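Local atomic coordinates of D-aminopeptidase (PDB entry 5TZB), a protein that probably cleaves N-terminal beta- or D-amino acids from peptides, as a beta-aminopeptidase of peptidase family S58 related to the Ntn hydrolases. Residues G120-A125 with Q159-A164; G66-E71 with G215-A220; T108-Y113 with D124-N129. All coordinates share one frame; numbering follows the deposited sequence.

How the contacts relate
The contacts step from the middle of the subunit outward. Contact 2, centred about 4 Å from the centre of the chain, joins the two beta-sheets; contact 3 lays helix 119-129 on strand 111-115; contact 1 sets the same helix against the start of helix 163-172. Centre to centre, contact 1 lies about 10 Å from contact 3 and 16 Å from contact 2; contacts 2 and 3 are about 13 Å apart. Strands 63-71 and 111-115 are sheet neighbours, which ties contacts 2 and 3 together. Along the chain, 66-71 and 215-220 enclose the other segments, and contacts 1 and 3 share Asp124 and Ala125. Sheets and helices form successive layers, with the second subunit touching the helical one.

Contact 1. Residues G120-A125 with Q159-A164; sequences GAVRDA and QHVSAA
Flat groups play no part where Val122 meets Val161 and Ala125 meets Ala163; the guanidinium of Arg123 and the carboxylate of Asp124 belong to another side of the helix. There the carboxylate lies at the guanidinium edge: Arg123 NH1 gives a hydrogen bond, part of a salt bridge, to Asp124 OD1 at 2.9 Å, almost straight at 172°. OD1 is practically in the guanidinium plane, whereas NH1 approaches from the syn side of the carboxylate, 31° out of its plane. Both groups have further partners on the second subunit: Arg123 NH2 pairs with its Asp94, and Asp124 OD2 accepts from the backbone N of its Ala121.

The contact itself is apolar. The side chains of Val122 and Val161 cross at an oblique angle, and Val122 CG2 comes within 3.7 Å of Val161 CG1. One helical turn separates Ala121 from Ala125, and both direct their methyls at the partner segment. Ala125 CB meets Ala163 CB at 3.7 Å, with the two CA atoms 5.0 Å apart, while Ala121 CB lies 4.1 Å from Val161 O. With such small side chains the backbones come close. Ser162 is the N-cap of helix 163-172, so Ala125 meets that helix's first residue, while Val161 approaches from the loop just before it. Beneath, Val122 and Val161 both rest on Thr114 of strand 111-115, and Val161 also reaches Thr65 of strand 63-71.

Contact 2. Residues G66-E71 with G215-A220; sequences GVTVIE and GALVQA
This is a face-to-face contact between two beta-sheets, deep in the subunit core: strand 63-71 belongs to one sheet, strand 213-220 to the other, and no hydrogen bond links the two segments. The spacing of the backbones supports this reading, since the CA atoms of Ile70 and Leu217 are 8.8 Å apart and those of Thr68 and Gln219 9.1 Å, much too far for strands paired edge to edge. Alternation along the strand does the rest: Thr68 and Ile70 point toward the opposite sheet, Val67 and Val69 away from it.

Leu217 carries the contact through one methyl. With CG anti to the backbone N (chi1 -176°) and CD2 roughly anti to CA, CD2 becomes the leading methyl and reaches both Thr68 and Ile70. Ile70 slides past it in the opposite direction, and Leu217 CD2 touches both Ile70 CG1 and Ile70 CD1 at 3.6 Å. Toward Thr68 the approach is tip to tip and slacker, with Leu217 CD2 4.1 Å from Thr68 CG2.

In Thr68 the methyl is anti to the backbone N, while OG1 turns elsewhere, hydrogen-bonded to His51 ND1 and Gly185 N; the buried hydroxyl is therefore satisfied. Ile198 packs on both Thr68 and Leu217, and the backbone O of Leu217 is bonded to Tyr113 OH. Two sheets packed face to face through such an apolar interior are consistent with the alpha-beta-beta-alpha layering of Ntn hydrolases, with which this enzyme is grouped.

Contact 3. Residues T108-Y113 with D124-N129; sequences TTPIAY and DALVAN
Leu126 reaches the strand by two torsions: at chi1 -73° its CG is anti to the carbonyl carbon and beside the backbone N, and at chi2 176° CD1 continues the chain in extended form. The side chain thereby leaves the helix toward the sheet and splits into two methyls with different targets. CD1 meets Ala112 CB at 3.9 Å; the other branch, CD2, lies 4.4 Å from CG of Pro110, a looser touch on the proline ring. A leucine on the helix thus faces two small or compact residues two positions apart, with the CA atoms of Pro110 and Leu126 7.8 Å from each other.

These elements belong to a beta-alpha-beta unit: strand 111-115 leads into helix 119-129, and the chain returns along strand 144-148, parallel to the first. Leu126 covers this second strand too, through Val145, and packs on Val166 of helix 163-172.

Just before the strand, Thr109 OG1 donates to Pro110 O at 2.9 Å. The donor is tilted 28° from the carbonyl plane; the bond links neighbouring residues just ahead of strand 111-115. Asn129, one turn further along the helix from Leu126, directs its OD1 to Gln167 NE2.

Contact 1. Residues G120-A125 with Q159-A164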
ATOM      1  N   GLY C 120     -21.053   5.672  11.934  1.00 19.31           N
ATOM      2  CA  GLY C 120     -20.644   6.718  12.846  1.00 18.62           C
ATOM      3  C   GLY C 120     -21.279   6.639  14.227  1.00 19.95           C
ATOM      4  O   GLY C 120     -20.592   6.788  15.253  1.00 18.88           O
ATOM      5  N   ALA C 121     -22.592   6.410  14.258  1.00 20.39           N
ATOM      6  CA  ALA C 121     -23.310   6.310  15.524  1.00 21.32           C
ATOM      7  C   ALA C 121     -22.766   5.121  16.335  1.00 21.62           C
ATOM      8  O   ALA C 121     -22.565   5.226  17.541  1.00 21.80           O
ATOM      9  CB  ALA C 121     -24.823   6.168  15.286  1.00 20.69           C
ATOM     10  N   VAL C 122     -22.522   4.002  15.662  1.00 20.84           N
ATOM     11  CA  VAL C 122     -21.958   2.823  16.312  1.00 20.53           C
ATOM     12  C   VAL C 122     -20.542   3.083  16.816  1.00 20.04           C
ATOM     13  O   VAL C 122     -20.194   2.717  17.949  1.00 19.21           O
ATOM     14  CB  VAL C 122     -21.956   1.597  15.356  1.00 18.85           C
ATOM     15  CG1 VAL C 122     -21.075   0.471  15.906  1.00 18.00           C
ATOM     16  CG2 VAL C 122     -23.407   1.125  15.088  1.00 18.80           C
ATOM     17  N   ARG C 123     -19.737   3.743  15.994  1.00 19.79           N
ATOM     18  CA  ARG C 123     -18.364   4.035  16.375  1.00 19.24           C
ATOM     19  C   ARG C 123     -18.305   4.923  17.619  1.00 19.60           C
ATOM     20  O   ARG C 123     -17.573   4.628  18.561  1.00 19.97           O
ATOM     21  CB  ARG C 123     -17.619   4.713  15.226  1.00 17.34           C
ATOM     22  CG  ARG C 123     -16.141   4.988  15.502  1.00 16.68           C
ATOM     23  CD  ARG C 123     -15.888   6.470  15.690  1.00 17.92           C
ATOM     24  NE  ARG C 123     -14.466   6.765  15.791  1.00 18.30           N
ATOM     25  CZ  ARG C 123     -13.956   7.831  16.398  1.00 17.33           C
ATOM     26  NH1 ARG C 123     -14.751   8.723  16.972  1.00 17.70           N
ATOM     27  NH2 ARG C 123     -12.643   8.003  16.415  1.00 16.36           N
ATOM     28  N   ASP C 124     -19.072   6.009  17.623  1.00 19.53           N
ATOM     29  CA  ASP C 124     -19.011   6.937  18.746  1.00 20.50           C
ATOM     30  C   ASP C 124     -19.658   6.340  19.994  1.00 21.98           C
ATOM     31  O   ASP C 124     -19.326   6.727  21.116  1.00 22.58           O
ATOM     32  CB  ASP C 124     -19.634   8.283  18.370  1.00 20.58           C
ATOM     33  CG  ASP C 124     -18.681   9.149  17.531  1.00 20.00           C
ATOM     34  OD1 ASP C 124     -17.667   8.606  17.035  1.00 19.15           O
ATOM     35  OD2 ASP C 124     -18.941  10.369  17.371  1.00 20.92           O
ATOM     36  N   ALA C 125     -20.564   5.383  19.801  1.00 21.91           N
ATOM     37  CA  ALA C 125     -21.141   4.665  20.933  1.00 22.34           C
ATOM     38  C   ALA C 125     -20.078   3.778  21.579  1.00 22.44           C
ATOM     39  O   ALA C 125     -20.044   3.628  22.793  1.00 23.67           O
ATOM     40  CB  ALA C 125     -22.334   3.837  20.495  1.00 18.71           C
ATOM     41  N   GLN C 159     -31.559   5.613   9.516  1.00 25.80           N
ATOM     42  CA  GLN C 159     -30.509   5.579  10.547  1.00 26.51           C
ATOM     43  C   GLN C 159     -31.086   5.131  11.886  1.00 27.00           C
ATOM     44  O   GLN C 159     -31.092   5.885  12.864  1.00 27.14           O
ATOM     45  CB  GLN C 159     -29.806   6.950  10.653  1.00 26.39           C
ATOM     46  CG  GLN C 159     -28.937   7.277   9.412  1.00 26.34           C
ATOM     47  CD  GLN C 159     -28.191   8.615   9.492  1.00 26.73           C
ATOM     48  OE1 GLN C 159     -28.788   9.660   9.741  1.00 28.06           O
ATOM     49  NE2 GLN C 159     -26.884   8.582   9.258  1.00 25.54           N
ATOM     50  N   HIS C 160     -31.560   3.888  11.929  1.00 27.43           N
ATOM     51  CA  HIS C 160     -32.331   3.414  13.081  1.00 29.39           C
ATOM     52  C   HIS C 160     -31.485   2.740  14.165  1.00 29.90           C
ATOM     53  O   HIS C 160     -32.015   2.338  15.201  1.00 31.35           O
ATOM     54  CB  HIS C 160     -33.418   2.440  12.625  1.00 29.37           C
ATOM     55  CG  HIS C 160     -34.433   3.054  11.716  1.00 30.09           C
ATOM     56  ND1 HIS C 160     -35.494   3.801  12.178  1.00 31.18           N
ATOM     57  CD2 HIS C 160     -34.571   2.994  10.371  1.00 30.28           C
ATOM     58  CE1 HIS C 160     -36.227   4.199  11.154  1.00 32.47           C
ATOM     59  NE2 HIS C 160     -35.689   3.723  10.046  1.00 32.08           N
ATOM     60  N   VAL C 161     -30.179   2.615  13.937  1.00 28.63           N
ATOM     61  CA  VAL C 161     -29.294   2.002  14.928  1.00 28.46           C
ATOM     62  C   VAL C 161     -28.796   3.050  15.906  1.00 29.35           C
ATOM     63  O   VAL C 161     -28.362   4.127  15.496  1.00 29.63           O
ATOM     64  CB  VAL C 161     -28.078   1.298  14.264  1.00 20.65           C
ATOM     65  CG1 VAL C 161     -27.125   0.700  15.321  1.00 19.76           C
ATOM     66  CG2 VAL C 161     -28.557   0.228  13.299  1.00 20.73           C
ATOM     67  N   SER C 162     -28.849   2.731  17.198  1.00 29.94           N
ATOM     68  CA  SER C 162     -28.492   3.688  18.243  1.00 29.67           C
ATOM     69  C   SER C 162     -27.480   3.121  19.235  1.00 28.56           C
ATOM     70  O   SER C 162     -27.146   1.936  19.190  1.00 28.01           O
ATOM     71  CB  SER C 162     -29.744   4.118  19.001  1.00 31.14           C
ATOM     72  OG  SER C 162     -30.212   3.041  19.793  1.00 31.91           O
ATOM     73  N   ALA C 163     -26.992   3.978  20.129  1.00 28.15           N
ATOM     74  CA  ALA C 163     -26.046   3.549  21.153  1.00 27.87           C
ATOM     75  C   ALA C 163     -26.638   2.448  22.025  1.00 28.90           C
ATOM     76  O   ALA C 163     -25.923   1.550  22.470  1.00 29.30           O
ATOM     77  CB  ALA C 163     -25.614   4.729  22.012  1.00 27.42           C
ATOM     78  N   ALA C 164     -27.944   2.519  22.268  1.00 29.41           N
ATOM     79  CA  ALA C 164     -28.610   1.522  23.097  1.00 30.03           C
ATOM     80  C   ALA C 164     -28.509   0.143  22.443  1.00 29.28           C
ATOM     81  O   ALA C 164     -28.349  -0.865  23.125  1.00 28.63           O
ATOM     82  CB  ALA C 164     -30.076   1.912  23.345  1.00 30.35           C
TER

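Contact 2. Residues G66-E71 with G215-A220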
ATOM      1  N   GLY C  66     -29.232  -3.890  12.262  1.00 27.22           N
ATOM      2  CA  GLY C  66     -28.736  -4.115  13.602  1.00 25.09           C
ATOM      3  C   GLY C  66     -27.236  -3.958  13.695  1.00 23.38           C
ATOM      4  O   GLY C  66     -26.596  -3.335  12.845  1.00 21.33           O
ATOM      5  N   VAL C  67     -26.667  -4.533  14.744  1.00 23.47           N
ATOM      6  CA  VAL C  67     -25.248  -4.428  14.955  1.00 23.63           C
ATOM      7  C   VAL C  67     -24.720  -5.728  15.570  1.00 23.79           C
ATOM      8  O   VAL C  67     -25.373  -6.341  16.419  1.00 23.32           O
ATOM      9  CB  VAL C  67     -24.913  -3.175  15.832  1.00 23.00           C
ATOM     10  CG1 VAL C  67     -25.780  -3.124  17.058  1.00 24.18           C
ATOM     11  CG2 VAL C  67     -23.444  -3.131  16.207  1.00 22.04           C
ATOM     12  N   THR C  68     -23.551  -6.157  15.098  1.00 23.87           N
ATOM     13  CA  THR C  68     -22.837  -7.295  15.668  1.00 22.65           C
ATOM     14  C   THR C  68     -21.526  -6.825  16.269  1.00 22.61           C
ATOM     15  O   THR C  68     -20.835  -5.997  15.670  1.00 22.16           O
ATOM     16  CB  THR C  68     -22.545  -8.365  14.610  1.00 21.16           C
ATOM     17  OG1 THR C  68     -23.780  -8.906  14.137  1.00 20.69           O
ATOM     18  CG2 THR C  68     -21.700  -9.492  15.199  1.00 20.37           C
ATOM     19  N   VAL C  69     -21.180  -7.328  17.454  1.00 22.75           N
ATOM     20  CA  VAL C  69     -19.907  -6.964  18.063  1.00 22.11           C
ATOM     21  C   VAL C  69     -19.036  -8.188  18.277  1.00 20.87           C
ATOM     22  O   VAL C  69     -19.527  -9.295  18.539  1.00 20.45           O
ATOM     23  CB  VAL C  69     -20.078  -6.229  19.415  1.00 23.69           C
ATOM     24  CG1 VAL C  69     -20.734  -4.878  19.218  1.00 25.43           C
ATOM     25  CG2 VAL C  69     -20.866  -7.063  20.376  1.00 24.61           C
ATOM     26  N   ILE C  70     -17.739  -7.976  18.098  1.00 19.69           N
ATOM     27  CA  ILE C  70     -16.736  -8.975  18.400  1.00 19.73           C
ATOM     28  C   ILE C  70     -15.841  -8.400  19.467  1.00 20.59           C
ATOM     29  O   ILE C  70     -15.244  -7.327  19.264  1.00 20.71           O
ATOM     30  CB  ILE C  70     -15.873  -9.343  17.180  1.00 19.81           C
ATOM     31  CG1 ILE C  70     -16.729  -9.701  15.967  1.00 19.50           C
ATOM     32  CG2 ILE C  70     -14.906 -10.475  17.521  1.00 20.27           C
ATOM     33  CD1 ILE C  70     -15.913  -9.782  14.686  1.00 17.78           C
ATOM     34  N   GLU C  71     -15.740  -9.094  20.597  1.00 20.04           N
ATOM     35  CA  GLU C  71     -14.740  -8.749  21.608  1.00 20.16           C
ATOM     36  C   GLU C  71     -13.519  -9.621  21.348  1.00 18.09           C
ATOM     37  O   GLU C  71     -13.646 -10.846  21.313  1.00 18.39           O
ATOM     38  CB  GLU C  71     -15.261  -8.966  23.031  1.00 21.07           C
ATOM     39  CG  GLU C  71     -16.440  -8.089  23.422  1.00 23.77           C
ATOM     40  CD  GLU C  71     -16.040  -6.665  23.808  1.00 25.65           C
ATOM     41  OE1 GLU C  71     -14.867  -6.269  23.596  1.00 26.17           O
ATOM     42  OE2 GLU C  71     -16.903  -5.948  24.360  1.00 26.98           O
ATOM     43  N   GLY C 215     -10.331 -18.708  13.369  1.00 15.62           N
ATOM     44  CA  GLY C 215     -11.773 -18.529  13.228  1.00 17.05           C
ATOM     45  C   GLY C 215     -12.113 -17.354  12.332  1.00 16.71           C
ATOM     46  O   GLY C 215     -11.304 -16.453  12.178  1.00 16.97           O
ATOM     47  N   ALA C 216     -13.298 -17.369  11.727  1.00 17.06           N
ATOM     48  CA  ALA C 216     -13.751 -16.252  10.902  1.00 16.11           C
ATOM     49  C   ALA C 216     -15.202 -15.907  11.201  1.00 17.23           C
ATOM     50  O   ALA C 216     -16.030 -16.796  11.445  1.00 16.60           O
ATOM     51  CB  ALA C 216     -13.589 -16.567   9.398  1.00 15.19           C
ATOM     52  N   LEU C 217     -15.518 -14.616  11.163  1.00 17.55           N
ATOM     53  CA  LEU C 217     -16.905 -14.170  11.262  1.00 19.07           C
ATOM     54  C   LEU C 217     -17.177 -13.221  10.093  1.00 18.57           C
ATOM     55  O   LEU C 217     -16.498 -12.199   9.938  1.00 18.57           O
ATOM     56  CB  LEU C 217     -17.173 -13.469  12.602  1.00 20.75           C
ATOM     57  CG  LEU C 217     -18.619 -13.034  12.884  1.00 22.19           C
ATOM     58  CD1 LEU C 217     -19.430 -14.235  13.280  1.00 22.02           C
ATOM     59  CD2 LEU C 217     -18.675 -11.973  13.973  1.00 23.34           C
ATOM     60  N   VAL C 218     -18.145 -13.555   9.250  1.00 18.26           N
ATOM     61  CA  VAL C 218     -18.400 -12.702   8.095  1.00 18.02           C
ATOM     62  C   VAL C 218     -19.792 -12.095   8.165  1.00 18.79           C
ATOM     63  O   VAL C 218     -20.696 -12.625   8.828  1.00 18.10           O
ATOM     64  CB  VAL C 218     -18.259 -13.468   6.765  1.00 17.56           C
ATOM     65  CG1 VAL C 218     -16.915 -14.183   6.712  1.00 14.45           C
ATOM     66  CG2 VAL C 218     -19.424 -14.451   6.595  1.00 15.47           C
ATOM     67  N   GLN C 219     -19.937 -10.951   7.504  1.00 20.07           N
ATOM     68  CA  GLN C 219     -21.242 -10.379   7.211  1.00 20.54           C
ATOM     69  C   GLN C 219     -21.331 -10.328   5.690  1.00 20.79           C
ATOM     70  O   GLN C 219     -20.744  -9.451   5.052  1.00 20.46           O
ATOM     71  CB  GLN C 219     -21.402  -8.999   7.851  1.00 19.87           C
ATOM     72  CG  GLN C 219     -22.726  -8.316   7.583  1.00 19.57           C
ATOM     73  CD  GLN C 219     -22.932  -7.118   8.487  1.00 19.76           C
ATOM     74  OE1 GLN C 219     -23.058  -7.269   9.703  1.00 20.64           O
ATOM     75  NE2 GLN C 219     -22.960  -5.919   7.901  1.00 18.29           N
ATOM     76  N   ALA C 220     -22.021 -11.317   5.122  1.00 20.56           N
ATOM     77  CA  ALA C 220     -22.022 -11.563   3.683  1.00 20.25           C
ATOM     78  C   ALA C 220     -23.215 -10.896   3.009  1.00 20.35           C
ATOM     79  O   ALA C 220     -24.372 -11.186   3.342  1.00 19.86           O
ATOM     80  CB  ALA C 220     -22.023 -13.071   3.395  1.00 21.26           C
TER

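Contact 3. Residues T108-Y113 with D124-N129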
ATOM      1  N   THR C 108      -7.327  -2.330  19.643  1.00 17.57           N
ATOM      2  CA  THR C 108      -7.392  -1.898  21.033  1.00 18.32           C
ATOM      3  C   THR C 108      -8.832  -1.708  21.491  1.00 18.70           C
ATOM      4  O   THR C 108      -9.071  -1.143  22.558  1.00 20.33           O
ATOM      5  CB  THR C 108      -6.619  -0.557  21.244  1.00 16.00           C
ATOM      6  OG1 THR C 108      -7.211   0.473  20.442  1.00 17.07           O
ATOM      7  CG2 THR C 108      -5.157  -0.705  20.862  1.00 14.82           C
ATOM      8  N   THR C 109      -9.780  -2.150  20.667  1.00 17.21           N
ATOM      9  CA  THR C 109     -11.204  -1.941  20.903  1.00 17.92           C
ATOM     10  C   THR C 109     -11.989  -3.172  20.476  1.00 17.85           C
ATOM     11  O   THR C 109     -11.433  -4.061  19.842  1.00 17.91           O
ATOM     12  CB  THR C 109     -11.764  -0.744  20.107  1.00 17.43           C
ATOM     13  OG1 THR C 109     -11.600  -1.002  18.699  1.00 16.99           O
ATOM     14  CG2 THR C 109     -11.055   0.555  20.492  1.00 16.95           C
ATOM     15  N   PRO C 110     -13.291  -3.212  20.794  1.00 16.30           N
ATOM     16  CA  PRO C 110     -14.105  -4.203  20.089  1.00 15.59           C
ATOM     17  C   PRO C 110     -14.206  -3.879  18.604  1.00 15.69           C
ATOM     18  O   PRO C 110     -13.852  -2.776  18.165  1.00 15.38           O
ATOM     19  CB  PRO C 110     -15.490  -4.072  20.728  1.00 16.33           C
ATOM     20  CG  PRO C 110     -15.289  -3.311  21.972  1.00 17.98           C
ATOM     21  CD  PRO C 110     -14.056  -2.489  21.832  1.00 17.17           C
ATOM     22  N   ILE C 111     -14.698  -4.856  17.861  1.00 15.24           N
ATOM     23  CA  ILE C 111     -15.044  -4.730  16.461  1.00 17.38           C
ATOM     24  C   ILE C 111     -16.546  -4.808  16.317  1.00 18.60           C
ATOM     25  O   ILE C 111     -17.178  -5.651  16.943  1.00 19.61           O
ATOM     26  CB  ILE C 111     -14.424  -5.859  15.620  1.00 17.11           C
ATOM     27  CG1 ILE C 111     -12.904  -5.830  15.740  1.00 17.05           C
ATOM     28  CG2 ILE C 111     -14.856  -5.761  14.153  1.00 15.48           C
ATOM     29  CD1 ILE C 111     -12.253  -7.139  15.310  1.00 18.54           C
ATOM     30  N   ALA C 112     -17.115  -3.950  15.478  1.00 19.16           N
ATOM     31  CA  ALA C 112     -18.547  -3.979  15.256  1.00 19.04           C
ATOM     32  C   ALA C 112     -18.872  -3.991  13.757  1.00 18.21           C
ATOM     33  O   ALA C 112     -18.144  -3.422  12.939  1.00 16.10           O
ATOM     34  CB  ALA C 112     -19.218  -2.817  15.954  1.00 19.36           C
ATOM     35  N   TYR C 113     -19.926  -4.730  13.412  1.00 18.89           N
ATOM     36  CA  TYR C 113     -20.517  -4.731  12.079  1.00 19.31           C
ATOM     37  C   TYR C 113     -21.878  -4.045  12.120  1.00 21.48           C
ATOM     38  O   TYR C 113     -22.661  -4.321  13.027  1.00 23.72           O
ATOM     39  CB  TYR C 113     -20.734  -6.153  11.564  1.00 19.01           C
ATOM     40  CG  TYR C 113     -19.527  -7.034  11.350  1.00 18.25           C
ATOM     41  CD1 TYR C 113     -18.237  -6.533  11.379  1.00 18.13           C
ATOM     42  CD2 TYR C 113     -19.700  -8.391  11.096  1.00 18.64           C
ATOM     43  CE1 TYR C 113     -17.142  -7.372  11.167  1.00 18.34           C
ATOM     44  CE2 TYR C 113     -18.626  -9.226  10.882  1.00 18.99           C
ATOM     45  CZ  TYR C 113     -17.356  -8.718  10.918  1.00 19.74           C
ATOM     46  OH  TYR C 113     -16.300  -9.571  10.698  1.00 22.06           O
ATOM     47  N   ASP C 124     -19.072   6.009  17.623  1.00 19.53           N
ATOM     48  CA  ASP C 124     -19.011   6.937  18.746  1.00 20.50           C
ATOM     49  C   ASP C 124     -19.658   6.340  19.994  1.00 21.98           C
ATOM     50  O   ASP C 124     -19.326   6.727  21.116  1.00 22.58           O
ATOM     51  CB  ASP C 124     -19.634   8.283  18.370  1.00 20.58           C
ATOM     52  CG  ASP C 124     -18.681   9.149  17.531  1.00 20.00           C
ATOM     53  OD1 ASP C 124     -17.667   8.606  17.035  1.00 19.15           O
ATOM     54  OD2 ASP C 124     -18.941  10.369  17.371  1.00 20.92           O
ATOM     55  N   ALA C 125     -20.564   5.383  19.801  1.00 21.91           N
ATOM     56  CA  ALA C 125     -21.141   4.665  20.933  1.00 22.34           C
ATOM     57  C   ALA C 125     -20.078   3.778  21.579  1.00 22.44           C
ATOM     58  O   ALA C 125     -20.044   3.628  22.793  1.00 23.67           O
ATOM     59  CB  ALA C 125     -22.334   3.837  20.495  1.00 18.71           C
ATOM     60  N   LEU C 126     -19.214   3.185  20.765  1.00 21.74           N
ATOM     61  CA  LEU C 126     -18.123   2.365  21.283  1.00 21.67           C
ATOM     62  C   LEU C 126     -17.090   3.242  22.012  1.00 21.51           C
ATOM     63  O   LEU C 126     -16.510   2.825  23.017  1.00 21.00           O
ATOM     64  CB  LEU C 126     -17.478   1.563  20.145  1.00 20.26           C
ATOM     65  CG  LEU C 126     -18.324   0.395  19.613  1.00 20.29           C
ATOM     66  CD1 LEU C 126     -17.672  -0.268  18.433  1.00 20.47           C
ATOM     67  CD2 LEU C 126     -18.571  -0.645  20.703  1.00 20.43           C
ATOM     68  N   VAL C 127     -16.896   4.474  21.537  1.00 21.56           N
ATOM     69  CA  VAL C 127     -16.036   5.408  22.252  1.00 20.82           C
ATOM     70  C   VAL C 127     -16.607   5.737  23.633  1.00 22.33           C
ATOM     71  O   VAL C 127     -15.904   5.637  24.652  1.00 22.35           O
ATOM     72  CB  VAL C 127     -15.843   6.719  21.492  1.00 19.07           C
ATOM     73  CG1 VAL C 127     -15.105   7.699  22.373  1.00 18.48           C
ATOM     74  CG2 VAL C 127     -15.088   6.474  20.187  1.00 17.15           C
ATOM     75  N   ALA C 128     -17.884   6.113  23.667  1.00 23.70           N
ATOM     76  CA  ALA C 128     -18.540   6.449  24.925  1.00 25.29           C
ATOM     77  C   ALA C 128     -18.464   5.293  25.913  1.00 24.94           C
ATOM     78  O   ALA C 128     -18.349   5.511  27.117  1.00 23.52           O
ATOM     79  CB  ALA C 128     -19.988   6.839  24.687  1.00 25.49           C
ATOM     80  N   ASN C 129     -18.494   4.067  25.399  1.00 25.56           N
ATOM     81  CA  ASN C 129     -18.461   2.880  26.252  1.00 27.07           C
ATOM     82  C   ASN C 129     -17.159   2.728  27.045  1.00 26.93           C
ATOM     83  O   ASN C 129     -17.118   2.033  28.057  1.00 27.67           O
ATOM     84  CB  ASN C 129     -18.711   1.618  25.427  1.00 26.71           C
ATOM     85  CG  ASN C 129     -18.911   0.388  26.305  1.00 27.68           C
ATOM     86  OD1 ASN C 129     -19.801   0.362  27.157  1.00 28.65           O
ATOM     87  ND2 ASN C 129     -18.108  -0.640  26.076  1.00 27.14           N
TER